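Local coordinates for protein extracellular ligand-binding receptor (Rhodopseudomonas palustris, PDB 3SG0) that probably serves as the periplasmic solute-binding component of an ABC transport system, holding small aromatic acids such as phenylglyoxylate (benzoyl-formic acid) between its two lobes, at residues Gly163-Ser168 / Glu194-Ser199; Ala217-Ser222 / Tyr244-Val249. All coordinates share one frame; numbering follows the deposited sequence.

In the fold
Both contacts belong to the four-stranded parallel sheet of one lobe of the two-lobed periplasmic binding protein fold, in which the strands run 189-196, 161-167, 217-221, 242-244 across the sheet. Contact 1 pairs the first two of these and contact 2 the last two, so the sheet's central neighbours, 161-167 and 217-221, tie the contacts together, with centres about 10 Å apart. They come in series along the chain, contact 1 closing before contact 2 opens. Y196 OH and S222 OG, 2.7 Å apart, link the C-terminal ends of strands 189-196 and 217-221. From the loops that follow, R198 bonds carboxylate and keto oxygens of benzoyl-formic acid, while H247 and G248 touch its phenyl ring.

Contact 1: Gly163-Ser168 / Glu194-Ser199; sequences GYIGFS and EVYARS. With 173 (benzoyl-formic acid), chain B.
The aliphatic chain of R198 crosses one face of the F167 ring at the C-terminal end of a parallel beta-alpha-beta unit, strand 161-167, helix 170-186, strand 189-196. R198 CG sits 3.5 Å from the centroid of the F167 ring, almost on its normal, a CH-pi contact. CG and CD lie over the ring, and the extended chain carries the guanidinium past its CD2-CE2 rim, one guanidinium face resting on that rim with the planes 28° apart and NE 3.3 Å from F167 CD2. A flat aromatic suits this place because its face supports the methylenes while its rim touches the guanidinium. Thus steadied, R198 points its edge at the ligand: NH2 donates to O1A of benzoyl-formic acid at 2.8 Å, NH1 to the keto oxygen O2 at 3.2 Å. D169 makes a salt bridge with NH2, a second partner for the charge. With an alanine at F167, the arginine chain would probably lose the face it lies on, leaving the guanidinium freer to swing from the ligand.

Y196 takes a chi1 of 74°, its CG lodged between backbone N and carbonyl carbon, which brings the ring back against I165 and F167, although its CB points away. One of its faces receives F167 CD1, the two rings oblique at 53°, and I165 CG1 packs against its CD2 at 3.8 Å. Its hydroxyl is bonded to S222 OG and P226 O. G166 leaves room for the hydroxyl of Y164, which a CB would strike. The backbone ladder ends where S168 N donates to Y196 O, 2.9 Å away.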
ATOM      1  N   GLY A 163      -1.605 -16.675 -17.255  1.00 13.74           N
ATOM      2  CA  GLY A 163      -2.872 -16.815 -16.554  1.00 13.73           C
ATOM      3  C   GLY A 163      -3.066 -15.677 -15.570  1.00 11.90           C
ATOM      4  O   GLY A 163      -2.106 -15.002 -15.204  1.00 12.01           O
ATOM      5  N   TYR A 164      -4.303 -15.453 -15.139  1.00 11.58           N
ATOM      6  CA  TYR A 164      -4.581 -14.390 -14.183  1.00 11.39           C
ATOM      7  C   TYR A 164      -5.643 -14.794 -13.166  1.00 10.54           C
ATOM      8  O   TYR A 164      -6.713 -15.295 -13.529  1.00 11.19           O
ATOM      9  CB  TYR A 164      -5.035 -13.116 -14.906  1.00 12.17           C
ATOM     10  CG  TYR A 164      -5.390 -11.999 -13.956  1.00 10.82           C
ATOM     11  CD1 TYR A 164      -6.638 -11.946 -13.345  1.00 12.16           C
ATOM     12  CD2 TYR A 164      -4.466 -11.008 -13.646  1.00 11.90           C
ATOM     13  CE1 TYR A 164      -6.960 -10.930 -12.455  1.00 12.02           C
ATOM     14  CE2 TYR A 164      -4.779  -9.993 -12.768  1.00 12.33           C
ATOM     15  CZ  TYR A 164      -6.020  -9.962 -12.174  1.00 11.19           C
ATOM     16  OH  TYR A 164      -6.294  -8.935 -11.300  1.00 12.87           O
ATOM     17  N   ILE A 165      -5.349 -14.548 -11.893  1.00 10.35           N
ATOM     18  CA  ILE A 165      -6.372 -14.562 -10.851  1.00 10.09           C
ATOM     19  C   ILE A 165      -6.113 -13.375  -9.937  1.00  8.95           C
ATOM     20  O   ILE A 165      -4.965 -13.061  -9.626  1.00 10.05           O
ATOM     21  CB  ILE A 165      -6.386 -15.883 -10.043  1.00 10.13           C
ATOM     22  CG1 ILE A 165      -7.500 -15.859  -8.994  1.00 11.11           C
ATOM     23  CG2 ILE A 165      -5.025 -16.182  -9.414  1.00 12.06           C
ATOM     24  CD1 ILE A 165      -7.709 -17.194  -8.290  1.00 11.97           C
ATOM     25  N   GLY A 166      -7.170 -12.698  -9.515  1.00  9.29           N
ATOM     26  CA  GLY A 166      -6.992 -11.564  -8.625  1.00  9.59           C
ATOM     27  C   GLY A 166      -8.241 -11.321  -7.807  1.00  9.04           C
ATOM     28  O   GLY A 166      -9.288 -11.932  -8.047  1.00  9.90           O
ATOM     29  N   PHE A 167      -8.143 -10.426  -6.835  1.00  8.49           N
ATOM     30  CA  PHE A 167      -9.303 -10.098  -6.027  1.00  9.12           C
ATOM     31  C   PHE A 167     -10.392  -9.476  -6.897  1.00  9.14           C
ATOM     32  O   PHE A 167     -10.116  -8.678  -7.805  1.00  9.55           O
ATOM     33  CB  PHE A 167      -8.952  -9.073  -4.954  1.00  9.49           C
ATOM     34  CG  PHE A 167      -8.144  -9.604  -3.790  1.00  7.80           C
ATOM     35  CD1 PHE A 167      -8.210 -10.931  -3.368  1.00  8.90           C
ATOM     36  CD2 PHE A 167      -7.345  -8.723  -3.081  1.00  9.31           C
ATOM     37  CE1 PHE A 167      -7.469 -11.354  -2.261  1.00  9.13           C
ATOM     38  CE2 PHE A 167      -6.617  -9.131  -1.988  1.00  9.12           C
ATOM     39  CZ  PHE A 167      -6.677 -10.442  -1.564  1.00  9.39           C
ATOM     40  N   SER A 168     -11.638  -9.795  -6.567  1.00 10.07           N
ATOM     41  CA  SER A 168     -12.801  -9.186  -7.204  1.00 10.43           C
ATOM     42  C   SER A 168     -13.110  -7.831  -6.561  1.00 10.54           C
ATOM     43  O   SER A 168     -14.199  -7.617  -6.013  1.00 12.94           O
ATOM     44  CB  SER A 168     -14.006 -10.121  -7.104  1.00 12.24           C
ATOM     45  OG  SER A 168     -14.127 -10.617  -5.784  1.00 13.09           O
ATOM     46  N   GLU A 194      -9.718 -14.685 -13.898  1.00 11.92           N
ATOM     47  CA  GLU A 194     -10.355 -15.304 -12.739  1.00 11.86           C
ATOM     48  C   GLU A 194     -10.263 -14.362 -11.557  1.00 10.58           C
ATOM     49  O   GLU A 194      -9.292 -13.600 -11.424  1.00 11.07           O
ATOM     50  CB  GLU A 194      -9.696 -16.639 -12.400  1.00 11.68           C
ATOM     51  CG  GLU A 194      -9.892 -17.704 -13.471  1.00 14.26           C
ATOM     52  CD  GLU A 194     -11.353 -18.014 -13.725  1.00 14.43           C
ATOM     53  OE1 GLU A 194     -12.083 -18.311 -12.762  1.00 15.44           O
ATOM     54  OE2 GLU A 194     -11.779 -17.956 -14.898  1.00 18.63           O
ATOM     55  N   VAL A 195     -11.266 -14.423 -10.689  1.00 10.40           N
ATOM     56  CA  VAL A 195     -11.288 -13.585  -9.504  1.00 10.84           C
ATOM     57  C   VAL A 195     -11.708 -14.386  -8.273  1.00  9.75           C
ATOM     58  O   VAL A 195     -12.308 -15.458  -8.384  1.00 10.64           O
ATOM     59  CB  VAL A 195     -12.224 -12.357  -9.681  1.00 11.19           C
ATOM     60  CG1 VAL A 195     -11.741 -11.466 -10.825  1.00 12.93           C
ATOM     61  CG2 VAL A 195     -13.668 -12.786  -9.885  1.00 13.55           C
ATOM     62  N   TYR A 196     -11.381 -13.854  -7.100  1.00  9.98           N
ATOM     63  CA  TYR A 196     -11.839 -14.416  -5.844  1.00  9.55           C
ATOM     64  C   TYR A 196     -11.990 -13.315  -4.824  1.00  9.82           C
ATOM     65  O   TYR A 196     -11.411 -12.232  -4.975  1.00 10.46           O
ATOM     66  CB  TYR A 196     -10.921 -15.531  -5.337  1.00 10.51           C
ATOM     67  CG  TYR A 196      -9.571 -15.156  -4.751  1.00  8.62           C
ATOM     68  CD1 TYR A 196      -9.275 -15.444  -3.418  1.00 10.10           C
ATOM     69  CD2 TYR A 196      -8.564 -14.615  -5.543  1.00  9.17           C
ATOM     70  CE1 TYR A 196      -8.029 -15.167  -2.876  1.00  9.40           C
ATOM     71  CE2 TYR A 196      -7.313 -14.331  -5.010  1.00  9.68           C
ATOM     72  CZ  TYR A 196      -7.052 -14.616  -3.680  1.00  8.93           C
ATOM     73  OH  TYR A 196      -5.794 -14.346  -3.166  1.00  9.76           O
ATOM     74  N   ALA A 197     -12.788 -13.586  -3.795  1.00  9.91           N
ATOM     75  CA  ALA A 197     -12.982 -12.643  -2.708  1.00 10.40           C
ATOM     76  C   ALA A 197     -11.958 -12.907  -1.613  1.00  9.70           C
ATOM     77  O   ALA A 197     -11.509 -14.035  -1.426  1.00 10.50           O
ATOM     78  CB  ALA A 197     -14.391 -12.730  -2.170  1.00 11.84           C
ATOM     79  N   ARG A 198     -11.573 -11.856  -0.895  1.00 10.26           N
ATOM     80  CA  ARG A 198     -10.418 -11.947   0.001  1.00 10.23           C
ATOM     81  C   ARG A 198     -10.512 -13.061   1.041  1.00 10.30           C
ATOM     82  O   ARG A 198      -9.496 -13.678   1.375  1.00 11.24           O
ATOM     83  CB  ARG A 198     -10.125 -10.600   0.680  1.00 10.82           C
ATOM     84  CG  ARG A 198      -9.896  -9.454  -0.289  1.00 10.68           C
ATOM     85  CD  ARG A 198      -9.076  -8.311   0.337  1.00 11.91           C
ATOM     86  NE  ARG A 198      -8.963  -7.203  -0.607  1.00 11.78           N
ATOM     87  CZ  ARG A 198      -7.959  -6.336  -0.679  1.00 11.69           C
ATOM     88  NH1 ARG A 198      -6.925  -6.399   0.156  1.00 11.51           N
ATOM     89  NH2 ARG A 198      -7.996  -5.398  -1.613  1.00 11.52           N
ATOM     90  N   SER A 199     -11.713 -13.328   1.555  1.00 10.76           N
ATOM     91  CA  SER A 199     -11.856 -14.345   2.597  1.00 11.08           C
ATOM     92  C   SER A 199     -12.203 -15.742   2.091  1.00 11.68           C
ATOM     93  O   SER A 199     -12.419 -16.647   2.894  1.00 12.92           O
ATOM     94  CB  SER A 199     -12.878 -13.922   3.655  1.00 12.61           C
ATOM     95  OG  SER A 199     -12.409 -12.803   4.381  1.00 14.10           O
TER
HETATM   96  O1B 173 B 384      -4.906  -1.507  -1.649  1.00  9.35           O
HETATM   97  C1  173 B 384      -5.193  -2.607  -1.258  1.00 11.26           C
HETATM   98  O1A 173 B 384      -6.492  -3.103  -1.263  1.00 10.35           O
HETATM   99  C2  173 B 384      -4.115  -3.612  -0.955  1.00 11.86           C
HETATM  100  O2  173 B 384      -4.383  -4.769  -0.828  1.00 15.69           O
HETATM  101  C1G 173 B 384      -2.727  -3.087  -0.760  1.00 11.71           C
HETATM  102  C2D 173 B 384      -2.516  -1.849   0.105  1.00 10.89           C
HETATM  103  C2E 173 B 384      -1.122  -1.288   0.293  1.00  9.81           C
HETATM  104  C3  173 B 384       0.054  -1.968  -0.406  1.00 11.76           C
HETATM  105  C1E 173 B 384      -0.190  -3.214  -1.278  1.00 11.97           C
HETATM  106  C1D 173 B 384      -1.579  -3.791  -1.459  1.00 13.63           C

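Contact 2: Ala217-Ser222 / Tyr244-Val249; sequences AVFIAS and YQTHGV. With 173 (benzoyl-formic acid), chain B.
The Y244 ring meets A217 at its edge, CB lying near the ring plane 3.8 Å from CE2, while F219 turns one face partly toward Y244 O, which stands above the ring and offset toward its rim. Around that F219 ring, Y244 CB approaches CD1 obliquely at 3.7 Å and the methyl CG2 of T246 reaches CZ, so carbons of both residues, and the carbonyl oxygens of Y244 and Q245, line the ring. This is the edge of the lobe's parallel beta sheet, where strand 217-221 pairs with the short strand 242-244 before the chain leaves as a loop. F219 has CG opposite its backbone N (chi1 -167°), which lays the ring alongside that loop; large aromatics suit both places, since helix 143-156 packs on the same side. The backbone pairing is brief but straight: Y244 N donates to V218 O at 170°, and I220 N to Y244 O.

Farther along, the two segments separate and a water bridges them. I220 O and Q245 OE1, each 2.7 Å away, are both placed to accept from it, though acceptors outnumber its protons; S222 N donates to it, and T246 OG1 lies 2.9 Å off. Q245, bent at chi2, lays its amide against I220, with OE1 3.4 Å from CG2, while NE2 is held by Q231 and A227 O. Threonine suits position 246 because its two branches divide the work: CG2 packs on F219, and OG1, also bonded to Y171, accepts from G248 N in an ST turn. That turn delivers the loop to the pocket. H247, its nitrogens bonded to E270 and D143, lays one ring face by the ligand's phenyl group, and G248 CA comes 3.6 Å from C1D of benzoyl-formic acid.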
ATOM      1  N   ALA A 217       3.105 -18.742 -17.471  1.00 15.29           N
ATOM      2  CA  ALA A 217       3.237 -18.126 -16.159  1.00 14.45           C
ATOM      3  C   ALA A 217       1.850 -17.754 -15.688  1.00 14.07           C
ATOM      4  O   ALA A 217       0.906 -17.737 -16.479  1.00 14.52           O
ATOM      5  CB  ALA A 217       4.120 -16.891 -16.241  1.00 15.37           C
ATOM      6  N   VAL A 218       1.730 -17.460 -14.399  1.00 13.26           N
ATOM      7  CA  VAL A 218       0.471 -16.982 -13.850  1.00 12.18           C
ATOM      8  C   VAL A 218       0.718 -15.736 -13.010  1.00 11.89           C
ATOM      9  O   VAL A 218       1.666 -15.687 -12.219  1.00 12.86           O
ATOM     10  CB  VAL A 218      -0.232 -18.058 -13.000  1.00 12.13           C
ATOM     11  CG1 VAL A 218      -1.520 -17.505 -12.399  1.00 12.51           C
ATOM     12  CG2 VAL A 218      -0.539 -19.280 -13.846  1.00 13.21           C
ATOM     13  N   PHE A 219      -0.136 -14.734 -13.210  1.00 11.35           N
ATOM     14  CA  PHE A 219      -0.138 -13.526 -12.404  1.00 10.47           C
ATOM     15  C   PHE A 219      -1.245 -13.590 -11.363  1.00 10.17           C
ATOM     16  O   PHE A 219      -2.395 -13.915 -11.683  1.00 10.95           O
ATOM     17  CB  PHE A 219      -0.363 -12.299 -13.283  1.00 12.31           C
ATOM     18  CG  PHE A 219      -0.064 -11.021 -12.571  1.00 10.42           C
ATOM     19  CD1 PHE A 219       1.217 -10.501 -12.603  1.00 11.92           C
ATOM     20  CD2 PHE A 219      -1.028 -10.373 -11.804  1.00 11.33           C
ATOM     21  CE1 PHE A 219       1.531  -9.346 -11.919  1.00 12.98           C
ATOM     22  CE2 PHE A 219      -0.712  -9.208 -11.113  1.00 11.04           C
ATOM     23  CZ  PHE A 219       0.570  -8.701 -11.178  1.00 11.87           C
ATOM     24  N   ILE A 220      -0.896 -13.262 -10.121  1.00  9.82           N
ATOM     25  CA  ILE A 220      -1.852 -13.205  -9.023  1.00  9.32           C
ATOM     26  C   ILE A 220      -1.894 -11.774  -8.486  1.00  8.77           C
ATOM     27  O   ILE A 220      -0.850 -11.226  -8.114  1.00  9.26           O
ATOM     28  CB  ILE A 220      -1.433 -14.166  -7.885  1.00  9.23           C
ATOM     29  CG1 ILE A 220      -1.355 -15.604  -8.411  1.00 10.66           C
ATOM     30  CG2 ILE A 220      -2.395 -14.041  -6.696  1.00  9.71           C
ATOM     31  CD1 ILE A 220      -0.737 -16.583  -7.434  1.00 11.87           C
ATOM     32  N   ALA A 221      -3.087 -11.176  -8.447  1.00  8.48           N
ATOM     33  CA  ALA A 221      -3.264  -9.834  -7.897  1.00  8.64           C
ATOM     34  C   ALA A 221      -4.015  -9.930  -6.573  1.00  8.09           C
ATOM     35  O   ALA A 221      -5.247  -9.997  -6.534  1.00  9.62           O
ATOM     36  CB  ALA A 221      -4.003  -8.932  -8.874  1.00  9.85           C
ATOM     37  N   SER A 222      -3.257  -9.936  -5.485  1.00  7.84           N
ATOM     38  CA  SER A 222      -3.786 -10.204  -4.158  1.00  8.16           C
ATOM     39  C   SER A 222      -2.953  -9.459  -3.117  1.00  8.18           C
ATOM     40  O   SER A 222      -2.002  -8.750  -3.458  1.00  8.60           O
ATOM     41  CB  SER A 222      -3.761 -11.717  -3.920  1.00  8.91           C
ATOM     42  OG  SER A 222      -4.337 -12.067  -2.678  1.00  8.98           O
ATOM     43  N   TYR A 244       3.867 -14.745 -10.603  1.00 10.92           N
ATOM     44  CA  TYR A 244       4.108 -13.348 -10.275  1.00 11.04           C
ATOM     45  C   TYR A 244       3.029 -12.870  -9.323  1.00  9.92           C
ATOM     46  O   TYR A 244       1.867 -13.271  -9.442  1.00 10.98           O
ATOM     47  CB  TYR A 244       4.113 -12.521 -11.557  1.00 11.57           C
ATOM     48  CG  TYR A 244       5.223 -12.977 -12.456  1.00 13.14           C
ATOM     49  CD1 TYR A 244       6.528 -12.592 -12.208  1.00 13.17           C
ATOM     50  CD2 TYR A 244       4.985 -13.853 -13.506  1.00 12.97           C
ATOM     51  CE1 TYR A 244       7.565 -13.031 -13.001  1.00 13.97           C
ATOM     52  CE2 TYR A 244       6.022 -14.297 -14.310  1.00 13.80           C
ATOM     53  CZ  TYR A 244       7.303 -13.887 -14.045  1.00 14.01           C
ATOM     54  OH  TYR A 244       8.338 -14.330 -14.836  1.00 16.86           O
ATOM     55  N   GLN A 245       3.419 -12.044  -8.356  1.00  9.33           N
ATOM     56  CA  GLN A 245       2.476 -11.473  -7.410  1.00  9.15           C
ATOM     57  C   GLN A 245       2.617  -9.954  -7.464  1.00  8.79           C
ATOM     58  O   GLN A 245       3.123  -9.411  -8.453  1.00  9.79           O
ATOM     59  CB  GLN A 245       2.699 -12.042  -6.002  1.00 10.07           C
ATOM     60  CG  GLN A 245       2.359 -13.532  -5.876  1.00 10.64           C
ATOM     61  CD  GLN A 245       1.083 -13.807  -5.082  1.00  9.26           C
ATOM     62  OE1 GLN A 245       0.244 -12.929  -4.882  1.00  9.54           O
ATOM     63  NE2 GLN A 245       0.941 -15.040  -4.612  1.00 10.25           N
ATOM     64  N   THR A 246       2.146  -9.285  -6.418  1.00  8.64           N
ATOM     65  CA  THR A 246       2.158  -7.829  -6.309  1.00  8.73           C
ATOM     66  C   THR A 246       2.740  -7.430  -4.963  1.00  7.75           C
ATOM     67  O   THR A 246       2.952  -8.272  -4.088  1.00  8.65           O
ATOM     68  CB  THR A 246       0.744  -7.233  -6.369  1.00  8.23           C
ATOM     69  OG1 THR A 246       0.024  -7.598  -5.182  1.00  8.37           O
ATOM     70  CG2 THR A 246      -0.005  -7.688  -7.613  1.00  9.72           C
ATOM     71  N   HIS A 247       2.954  -6.129  -4.775  1.00  7.54           N
ATOM     72  CA  HIS A 247       3.479  -5.630  -3.511  1.00  7.94           C
ATOM     73  C   HIS A 247       2.539  -5.837  -2.321  1.00  7.83           C
ATOM     74  O   HIS A 247       2.918  -5.559  -1.185  1.00  8.69           O
ATOM     75  CB  HIS A 247       3.935  -4.171  -3.621  1.00  8.52           C
ATOM     76  CG  HIS A 247       2.863  -3.206  -4.030  1.00  7.91           C
ATOM     77  ND1 HIS A 247       3.109  -1.852  -4.126  1.00  8.78           N
ATOM     78  CD2 HIS A 247       1.561  -3.376  -4.374  1.00  8.21           C
ATOM     79  CE1 HIS A 247       2.010  -1.231  -4.510  1.00  8.24           C
ATOM     80  NE2 HIS A 247       1.054  -2.131  -4.670  1.00  8.28           N
ATOM     81  N   GLY A 248       1.325  -6.328  -2.570  1.00  8.00           N
ATOM     82  CA  GLY A 248       0.457  -6.768  -1.488  1.00  8.59           C
ATOM     83  C   GLY A 248       1.027  -7.948  -0.713  1.00  7.82           C
ATOM     84  O   GLY A 248       0.551  -8.233   0.391  1.00  8.68           O
ATOM     85  N   VAL A 249       2.033  -8.630  -1.259  1.00  8.04           N
ATOM     86  CA  VAL A 249       2.581  -9.803  -0.587  1.00  9.06           C
ATOM     87  C   VAL A 249       3.885  -9.528   0.154  1.00  8.91           C
ATOM     88  O   VAL A 249       4.482 -10.450   0.705  1.00 10.08           O
ATOM     89  CB  VAL A 249       2.787 -11.000  -1.562  1.00  9.90           C
ATOM     90  CG1 VAL A 249       1.531 -11.232  -2.401  1.00 11.39           C
ATOM     91  CG2 VAL A 249       4.031 -10.822  -2.440  1.00 11.59           C
TER
HETATM   92  O1B 173 B 384      -4.906  -1.507  -1.649  1.00  9.35           O
HETATM   93  C1  173 B 384      -5.193  -2.607  -1.258  1.00 11.26           C
HETATM   94  O1A 173 B 384      -6.492  -3.103  -1.263  1.00 10.35           O
HETATM   95  C2  173 B 384      -4.115  -3.612  -0.955  1.00 11.86           C
HETATM   96  O2  173 B 384      -4.383  -4.769  -0.828  1.00 15.69           O
HETATM   97  C1G 173 B 384      -2.727  -3.087  -0.760  1.00 11.71           C
HETATM   98  C2D 173 B 384      -2.516  -1.849   0.105  1.00 10.89           C
HETATM   99  C2E 173 B 384      -1.122  -1.288   0.293  1.00  9.81           C
HETATM  100  C3  173 B 384       0.054  -1.968  -0.406  1.00 11.76           C
HETATM  101  C1E 173 B 384      -0.190  -3.214  -1.278  1.00 11.97           C
HETATM  102  C1D 173 B 384      -1.579  -3.791  -1.459  1.00 13.63           C
HETATM  103  O   HOH W   1      -0.406 -10.402  -5.585  1.00  8.79           O